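Local coordinates for putative peptidase (PDB 4L8K), which is probably a serine-type peptidase of family S41 that cleaves peptide bonds, at residues Tyr23-Phe26 / Ala27-Asp30; Asn230-Arg233 / Leu234-Gln237. All blocks are in the same frame, centred on the assembly; numbering follows the deposited sequence.

In the fold
From the N terminus the chain first runs through helix 8-22 and, on leaving it, makes the 3-10-like turn of contact 1 (23-26 with 27-30) on the way to helix 33-43, within the Tricorn protease C1 region. Some two hundred residues later contact 2 (230-233 with 234-237) ends helix 224-232 and leads into strand 238-242 of the large mixed sheet, in the S41 peptidase region. Each closes only a local turn. The two follow in series, neither nested nor crossing, with centres about 27 Å apart and nearest atoms about 13 Å apart. Contact 1 joins two helices of the N-terminal region; contact 2 joins a helix to a sheet strand.

Contact 1. Residues Tyr23-Phe26 / Ala27-Asp30; sequences YCFF and AFKD
Tyr23, the first residue to leave the geometry of helix 8-22, meets Lys29 with its phenol oxygen: OH lies 3.4 Å from Lys29 CE, which sits at the ring's edge, and the two side chains cross at about a right angle. A chi1 of -169° sends the ring away from the backbone N and out to the lysine, and its hydroxyl end lies against the lysine chain. A water joins the polar ends, donating to Tyr23 OH and accepting from Lys29 NZ at 2.7 Å; Asp66 also bonds the hydroxyl, and the carbonyl of Val64 takes the ammonium. Cys24 lays CB over one face of the Phe25 ring, while its carbonyl oxygen accepts from a second water that in turn accepts from Ala27 N. Phe25 O receives Phe28 N at 3.1 Å. This i to i+3 bond, repeated from Lys29 N to Phe26 O at 3.2 Å, marks the short 3-10-like turn that links helix 8-22 to helix 33-43. Phe25 CB also packs against Phe28 CD1 at 4.1 Å, and both rings meet Phe280, so large apolar side chains suit these positions. The bend of the lysine chain at chi2 (-56°) carries its methylenes past the Phe25 carbonyl, with CG 3.4 Å from Phe25 O, before the chain straightens toward Tyr23. Were Lys29 cut back to an alanine, the water and the Val64 carbonyl would probably lose their ammonium partner, and the side of the Phe25 carbonyl its methylene cover. Phe26 turns its ring back against the tyrosine: Tyr23 CD2 stands 3.7 Å above the ring plane, over its centre, and the rings of Trp33 and His190 also meet it.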
loop_
_atom_site.group_PDB
_atom_site.type_symbol
_atom_site.label_atom_id
_atom_site.label_comp_id
_atom_site.label_asym_id
_atom_site.label_seq_id
_atom_site.Cartn_x
_atom_site.Cartn_y
_atom_site.Cartn_z
ATOM N N TYR A 23 -12.177 -10.339 11.919
ATOM C CA TYR A 23 -10.731 -10.142 11.692
ATOM C C TYR A 23 -10.185 -11.339 10.887
ATOM O O TYR A 23 -10.448 -12.492 11.233
ATOM C CB TYR A 23 -9.971 -9.925 13.014
ATOM C CG TYR A 23 -8.550 -9.462 12.807
ATOM C CD1 TYR A 23 -8.271 -8.153 12.417
ATOM C CD2 TYR A 23 -7.481 -10.345 12.949
ATOM C CE1 TYR A 23 -6.962 -7.727 12.200
ATOM C CE2 TYR A 23 -6.167 -9.930 12.725
ATOM C CZ TYR A 23 -5.915 -8.620 12.352
ATOM O OH TYR A 23 -4.632 -8.200 12.123
ATOM N N CYS A 24 -9.494 -11.052 9.775
ATOM C CA CYS A 24 -9.053 -12.044 8.787
ATOM C C CYS A 24 -7.663 -12.635 9.006
ATOM O O CYS A 24 -7.341 -13.594 8.296
ATOM C CB CYS A 24 -9.126 -11.438 7.385
ATOM S SG CYS A 24 -10.750 -10.804 6.923
ATOM N N PHE A 25 -6.825 -12.078 9.917
ATOM C CA PHE A 25 -5.439 -12.519 9.944
ATOM C C PHE A 25 -4.944 -13.118 11.250
ATOM O O PHE A 25 -3.730 -13.137 11.468
ATOM C CB PHE A 25 -4.547 -11.330 9.517
ATOM C CG PHE A 25 -4.990 -10.764 8.181
ATOM C CD1 PHE A 25 -4.769 -11.472 6.995
ATOM C CD2 PHE A 25 -5.723 -9.583 8.118
ATOM C CE1 PHE A 25 -5.213 -10.967 5.761
ATOM C CE2 PHE A 25 -6.205 -9.104 6.895
ATOM C CZ PHE A 25 -5.935 -9.790 5.723
ATOM N N PHE A 26 -5.834 -13.738 12.040
ATOM C CA PHE A 26 -5.465 -14.384 13.310
ATOM C C PHE A 26 -4.394 -15.490 13.155
ATOM O O PHE A 26 -3.533 -15.611 14.024
ATOM C CB PHE A 26 -6.702 -14.965 14.019
ATOM C CG PHE A 26 -7.549 -13.935 14.720
ATOM C CD1 PHE A 26 -6.996 -13.090 15.675
ATOM C CD2 PHE A 26 -8.911 -13.838 14.461
ATOM C CE1 PHE A 26 -7.785 -12.147 16.335
ATOM C CE2 PHE A 26 -9.701 -12.901 15.132
ATOM C CZ PHE A 26 -9.135 -12.073 16.075
ATOM N N ALA A 27 -4.410 -16.239 12.032
ATOM C CA ALA A 27 -3.454 -17.313 11.727
ATOM C C ALA A 27 -2.004 -16.815 11.601
ATOM O O ALA A 27 -1.086 -17.621 11.749
ATOM C CB ALA A 27 -3.860 -18.020 10.435
ATOM N N PHE A 28 -1.799 -15.501 11.365
ATOM C CA PHE A 28 -0.484 -14.890 11.187
ATOM C C PHE A 28 -0.035 -14.099 12.410
ATOM O O PHE A 28 0.948 -13.374 12.321
ATOM C CB PHE A 28 -0.495 -13.977 9.938
ATOM C CG PHE A 28 -1.036 -14.680 8.710
ATOM C CD1 PHE A 28 -2.398 -14.683 8.434
ATOM C CD2 PHE A 28 -0.189 -15.372 7.855
ATOM C CE1 PHE A 28 -2.906 -15.375 7.339
ATOM C CE2 PHE A 28 -0.697 -16.064 6.754
ATOM C CZ PHE A 28 -2.051 -16.058 6.502
ATOM N N LYS A 29 -0.711 -14.272 13.556
ATOM C CA LYS A 29 -0.405 -13.544 14.792
ATOM C C LYS A 29 0.038 -14.484 15.925
ATOM O O LYS A 29 -0.526 -15.565 16.083
ATOM C CB LYS A 29 -1.624 -12.706 15.248
ATOM C CG LYS A 29 -2.214 -11.778 14.169
ATOM C CD LYS A 29 -1.170 -10.814 13.573
ATOM C CE LYS A 29 -1.713 -9.943 12.480
ATOM N NZ LYS A 29 -0.846 -8.758 12.256
ATOM N N ASP A 30 1.032 -14.052 16.719
ATOM C CA ASP A 30 1.580 -14.807 17.839
ATOM C C ASP A 30 0.598 -14.945 19.006
ATOM O O ASP A 30 0.806 -15.817 19.844
ATOM C CB ASP A 30 2.917 -14.216 18.355
ATOM C CG ASP A 30 3.053 -12.703 18.427
ATOM O OD1 ASP A 30 2.246 -12.065 19.149
ATOM O OD2 ASP A 30 4.040 -12.171 17.871
HETATM O O HOH W 1 -2.325 -7.956 10.208
HETATM O O HOH W 2 -6.392 -16.055 10.095
#

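Contact 2. Residues Asn230-Arg233 / Leu234-Gln237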
loop_
_atom_site.group_PDB
_atom_site.type_symbol
_atom_site.label_atom_id
_atom_site.label_comp_id
_atom_site.label_asym_id
_atom_site.label_seq_id
_atom_site.Cartn_x
_atom_site.Cartn_y
_atom_site.Cartn_z
ATOM N N ASN A 230 1.341 -4.921 -6.400
ATOM C CA ASN A 230 1.121 -6.339 -6.612
ATOM C C ASN A 230 0.939 -6.677 -8.109
ATOM O O ASN A 230 1.468 -7.687 -8.569
ATOM C CB ASN A 230 -0.088 -6.810 -5.829
ATOM C CG ASN A 230 -0.386 -8.293 -5.962
ATOM O OD1 ASN A 230 0.491 -9.152 -5.918
ATOM N ND2 ASN A 230 -1.635 -8.624 -6.146
ATOM N N VAL A 231 0.189 -5.850 -8.846
ATOM C CA VAL A 231 -0.055 -6.083 -10.268
ATOM C C VAL A 231 1.210 -5.749 -11.070
ATOM O O VAL A 231 1.597 -6.519 -11.948
ATOM C CB VAL A 231 -1.295 -5.283 -10.779
ATOM C CG1 VAL A 231 -1.521 -5.494 -12.284
ATOM C CG2 VAL A 231 -2.550 -5.653 -9.989
HETATM N N MSE A 232 1.858 -4.618 -10.752
HETATM C CA MSE A 232 3.021 -4.128 -11.485
HETATM C C MSE A 232 4.191 -5.110 -11.434
HETATM O O MSE A 232 4.797 -5.338 -12.481
HETATM C CB MSE A 232 3.444 -2.732 -10.988
HETATM C CG MSE A 232 2.390 -1.653 -11.300
HETATM SE SE MSE A 232 2.189 -1.235 -13.202
HETATM C CE MSE A 232 3.812 -0.310 -13.432
ATOM N N ARG A 233 4.450 -5.759 -10.270
ATOM C CA ARG A 233 5.560 -6.708 -10.138
ATOM C C ARG A 233 5.342 -8.008 -10.915
ATOM O O ARG A 233 6.269 -8.830 -10.973
ATOM C CB ARG A 233 5.906 -7.014 -8.660
ATOM C CG ARG A 233 4.754 -7.428 -7.757
ATOM C CD ARG A 233 4.356 -8.871 -7.905
ATOM N NE ARG A 233 3.455 -9.260 -6.819
ATOM C CZ ARG A 233 3.869 -9.815 -5.694
ATOM N NH1 ARG A 233 5.155 -10.071 -5.510
ATOM N NH2 ARG A 233 2.998 -10.134 -4.746
ATOM N N LEU A 234 4.145 -8.217 -11.516
ATOM C CA LEU A 234 3.888 -9.404 -12.344
ATOM C C LEU A 234 4.353 -9.186 -13.768
ATOM O O LEU A 234 4.386 -10.127 -14.549
ATOM C CB LEU A 234 2.368 -9.732 -12.387
ATOM C CG LEU A 234 1.618 -9.956 -11.066
ATOM C CD1 LEU A 234 0.137 -10.086 -11.330
ATOM C CD2 LEU A 234 2.136 -11.191 -10.341
ATOM N N LEU A 235 4.677 -7.942 -14.128
ATOM C CA LEU A 235 4.996 -7.561 -15.491
ATOM C C LEU A 235 6.492 -7.666 -15.796
ATOM O O LEU A 235 7.338 -7.292 -14.973
ATOM C CB LEU A 235 4.438 -6.163 -15.768
ATOM C CG LEU A 235 2.921 -5.999 -15.426
ATOM C CD1 LEU A 235 2.454 -4.565 -15.639
ATOM C CD2 LEU A 235 2.044 -6.983 -16.232
ATOM N N PRO A 236 6.817 -8.249 -16.981
ATOM C CA PRO A 236 8.233 -8.510 -17.324
ATOM C C PRO A 236 9.133 -7.264 -17.409
ATOM O O PRO A 236 10.329 -7.379 -17.127
ATOM C CB PRO A 236 8.151 -9.213 -18.698
ATOM C CG PRO A 236 6.792 -8.864 -19.258
ATOM C CD PRO A 236 5.902 -8.767 -18.024
ATOM N N GLN A 237 8.592 -6.091 -17.797
ATOM C CA GLN A 237 9.409 -4.882 -17.918
ATOM C C GLN A 237 9.534 -4.135 -16.587
ATOM O O GLN A 237 10.280 -3.155 -16.525
ATOM C CB GLN A 237 8.863 -3.933 -19.011
ATOM C CG GLN A 237 7.628 -3.108 -18.603
ATOM C CD GLN A 237 6.304 -3.795 -18.807
ATOM O OE1 GLN A 237 6.150 -5.022 -18.646
ATOM N NE2 GLN A 237 5.309 -2.992 -19.153
HETATM O O HOH W 3 8.432 -8.699 -12.987
#
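Val231 O accepts from Leu234 N at 3.1 Å, and Met232 O from Leu235 N at the same length with an N-H...O angle of 161°. Both are i to i+3 bonds, and the second closes a type I beta turn from Met232 to Leu235. A water lies within hydrogen-bonding distance of both Arg233 O and Leu235 O. Leu234 folds back over the carbonyls of Asn230 and Val231, its CG 3.4 Å from Asn230 O and its CB 3.3 Å from Val231 O; CD2 approaches the aliphatic CD of Arg233 at 4.0 Å. The turn takes the chain out of helix 224-232 and into strand 238-242, a helix-to-strand connection within the alpha/beta core of the S41 region, where leucines suit the side facing strand 177-182: both Leu234 and Leu235 touch Ile177. Leu235 sends CD1 to the selenium of selenomethionine Met232 at 4.1 Å, the latter's chain doubled over by bends at chi2 and chi3, and Phe172 adjoins both. Arginine suits position 233 because its flat, many-donor head can reach back one turn. With CG wedged between the backbone N and carbonyl carbon (chi1 51°), the chain curls round so that NE and NH2 hold Asn230 OD1 side-on, at 3.1 and 2.9 Å. That oxygen lies practically in the guanidinium plane, and the paired bonds should fix the rotation of the asparagine amide; NE adds a weak bond to Asn230 O.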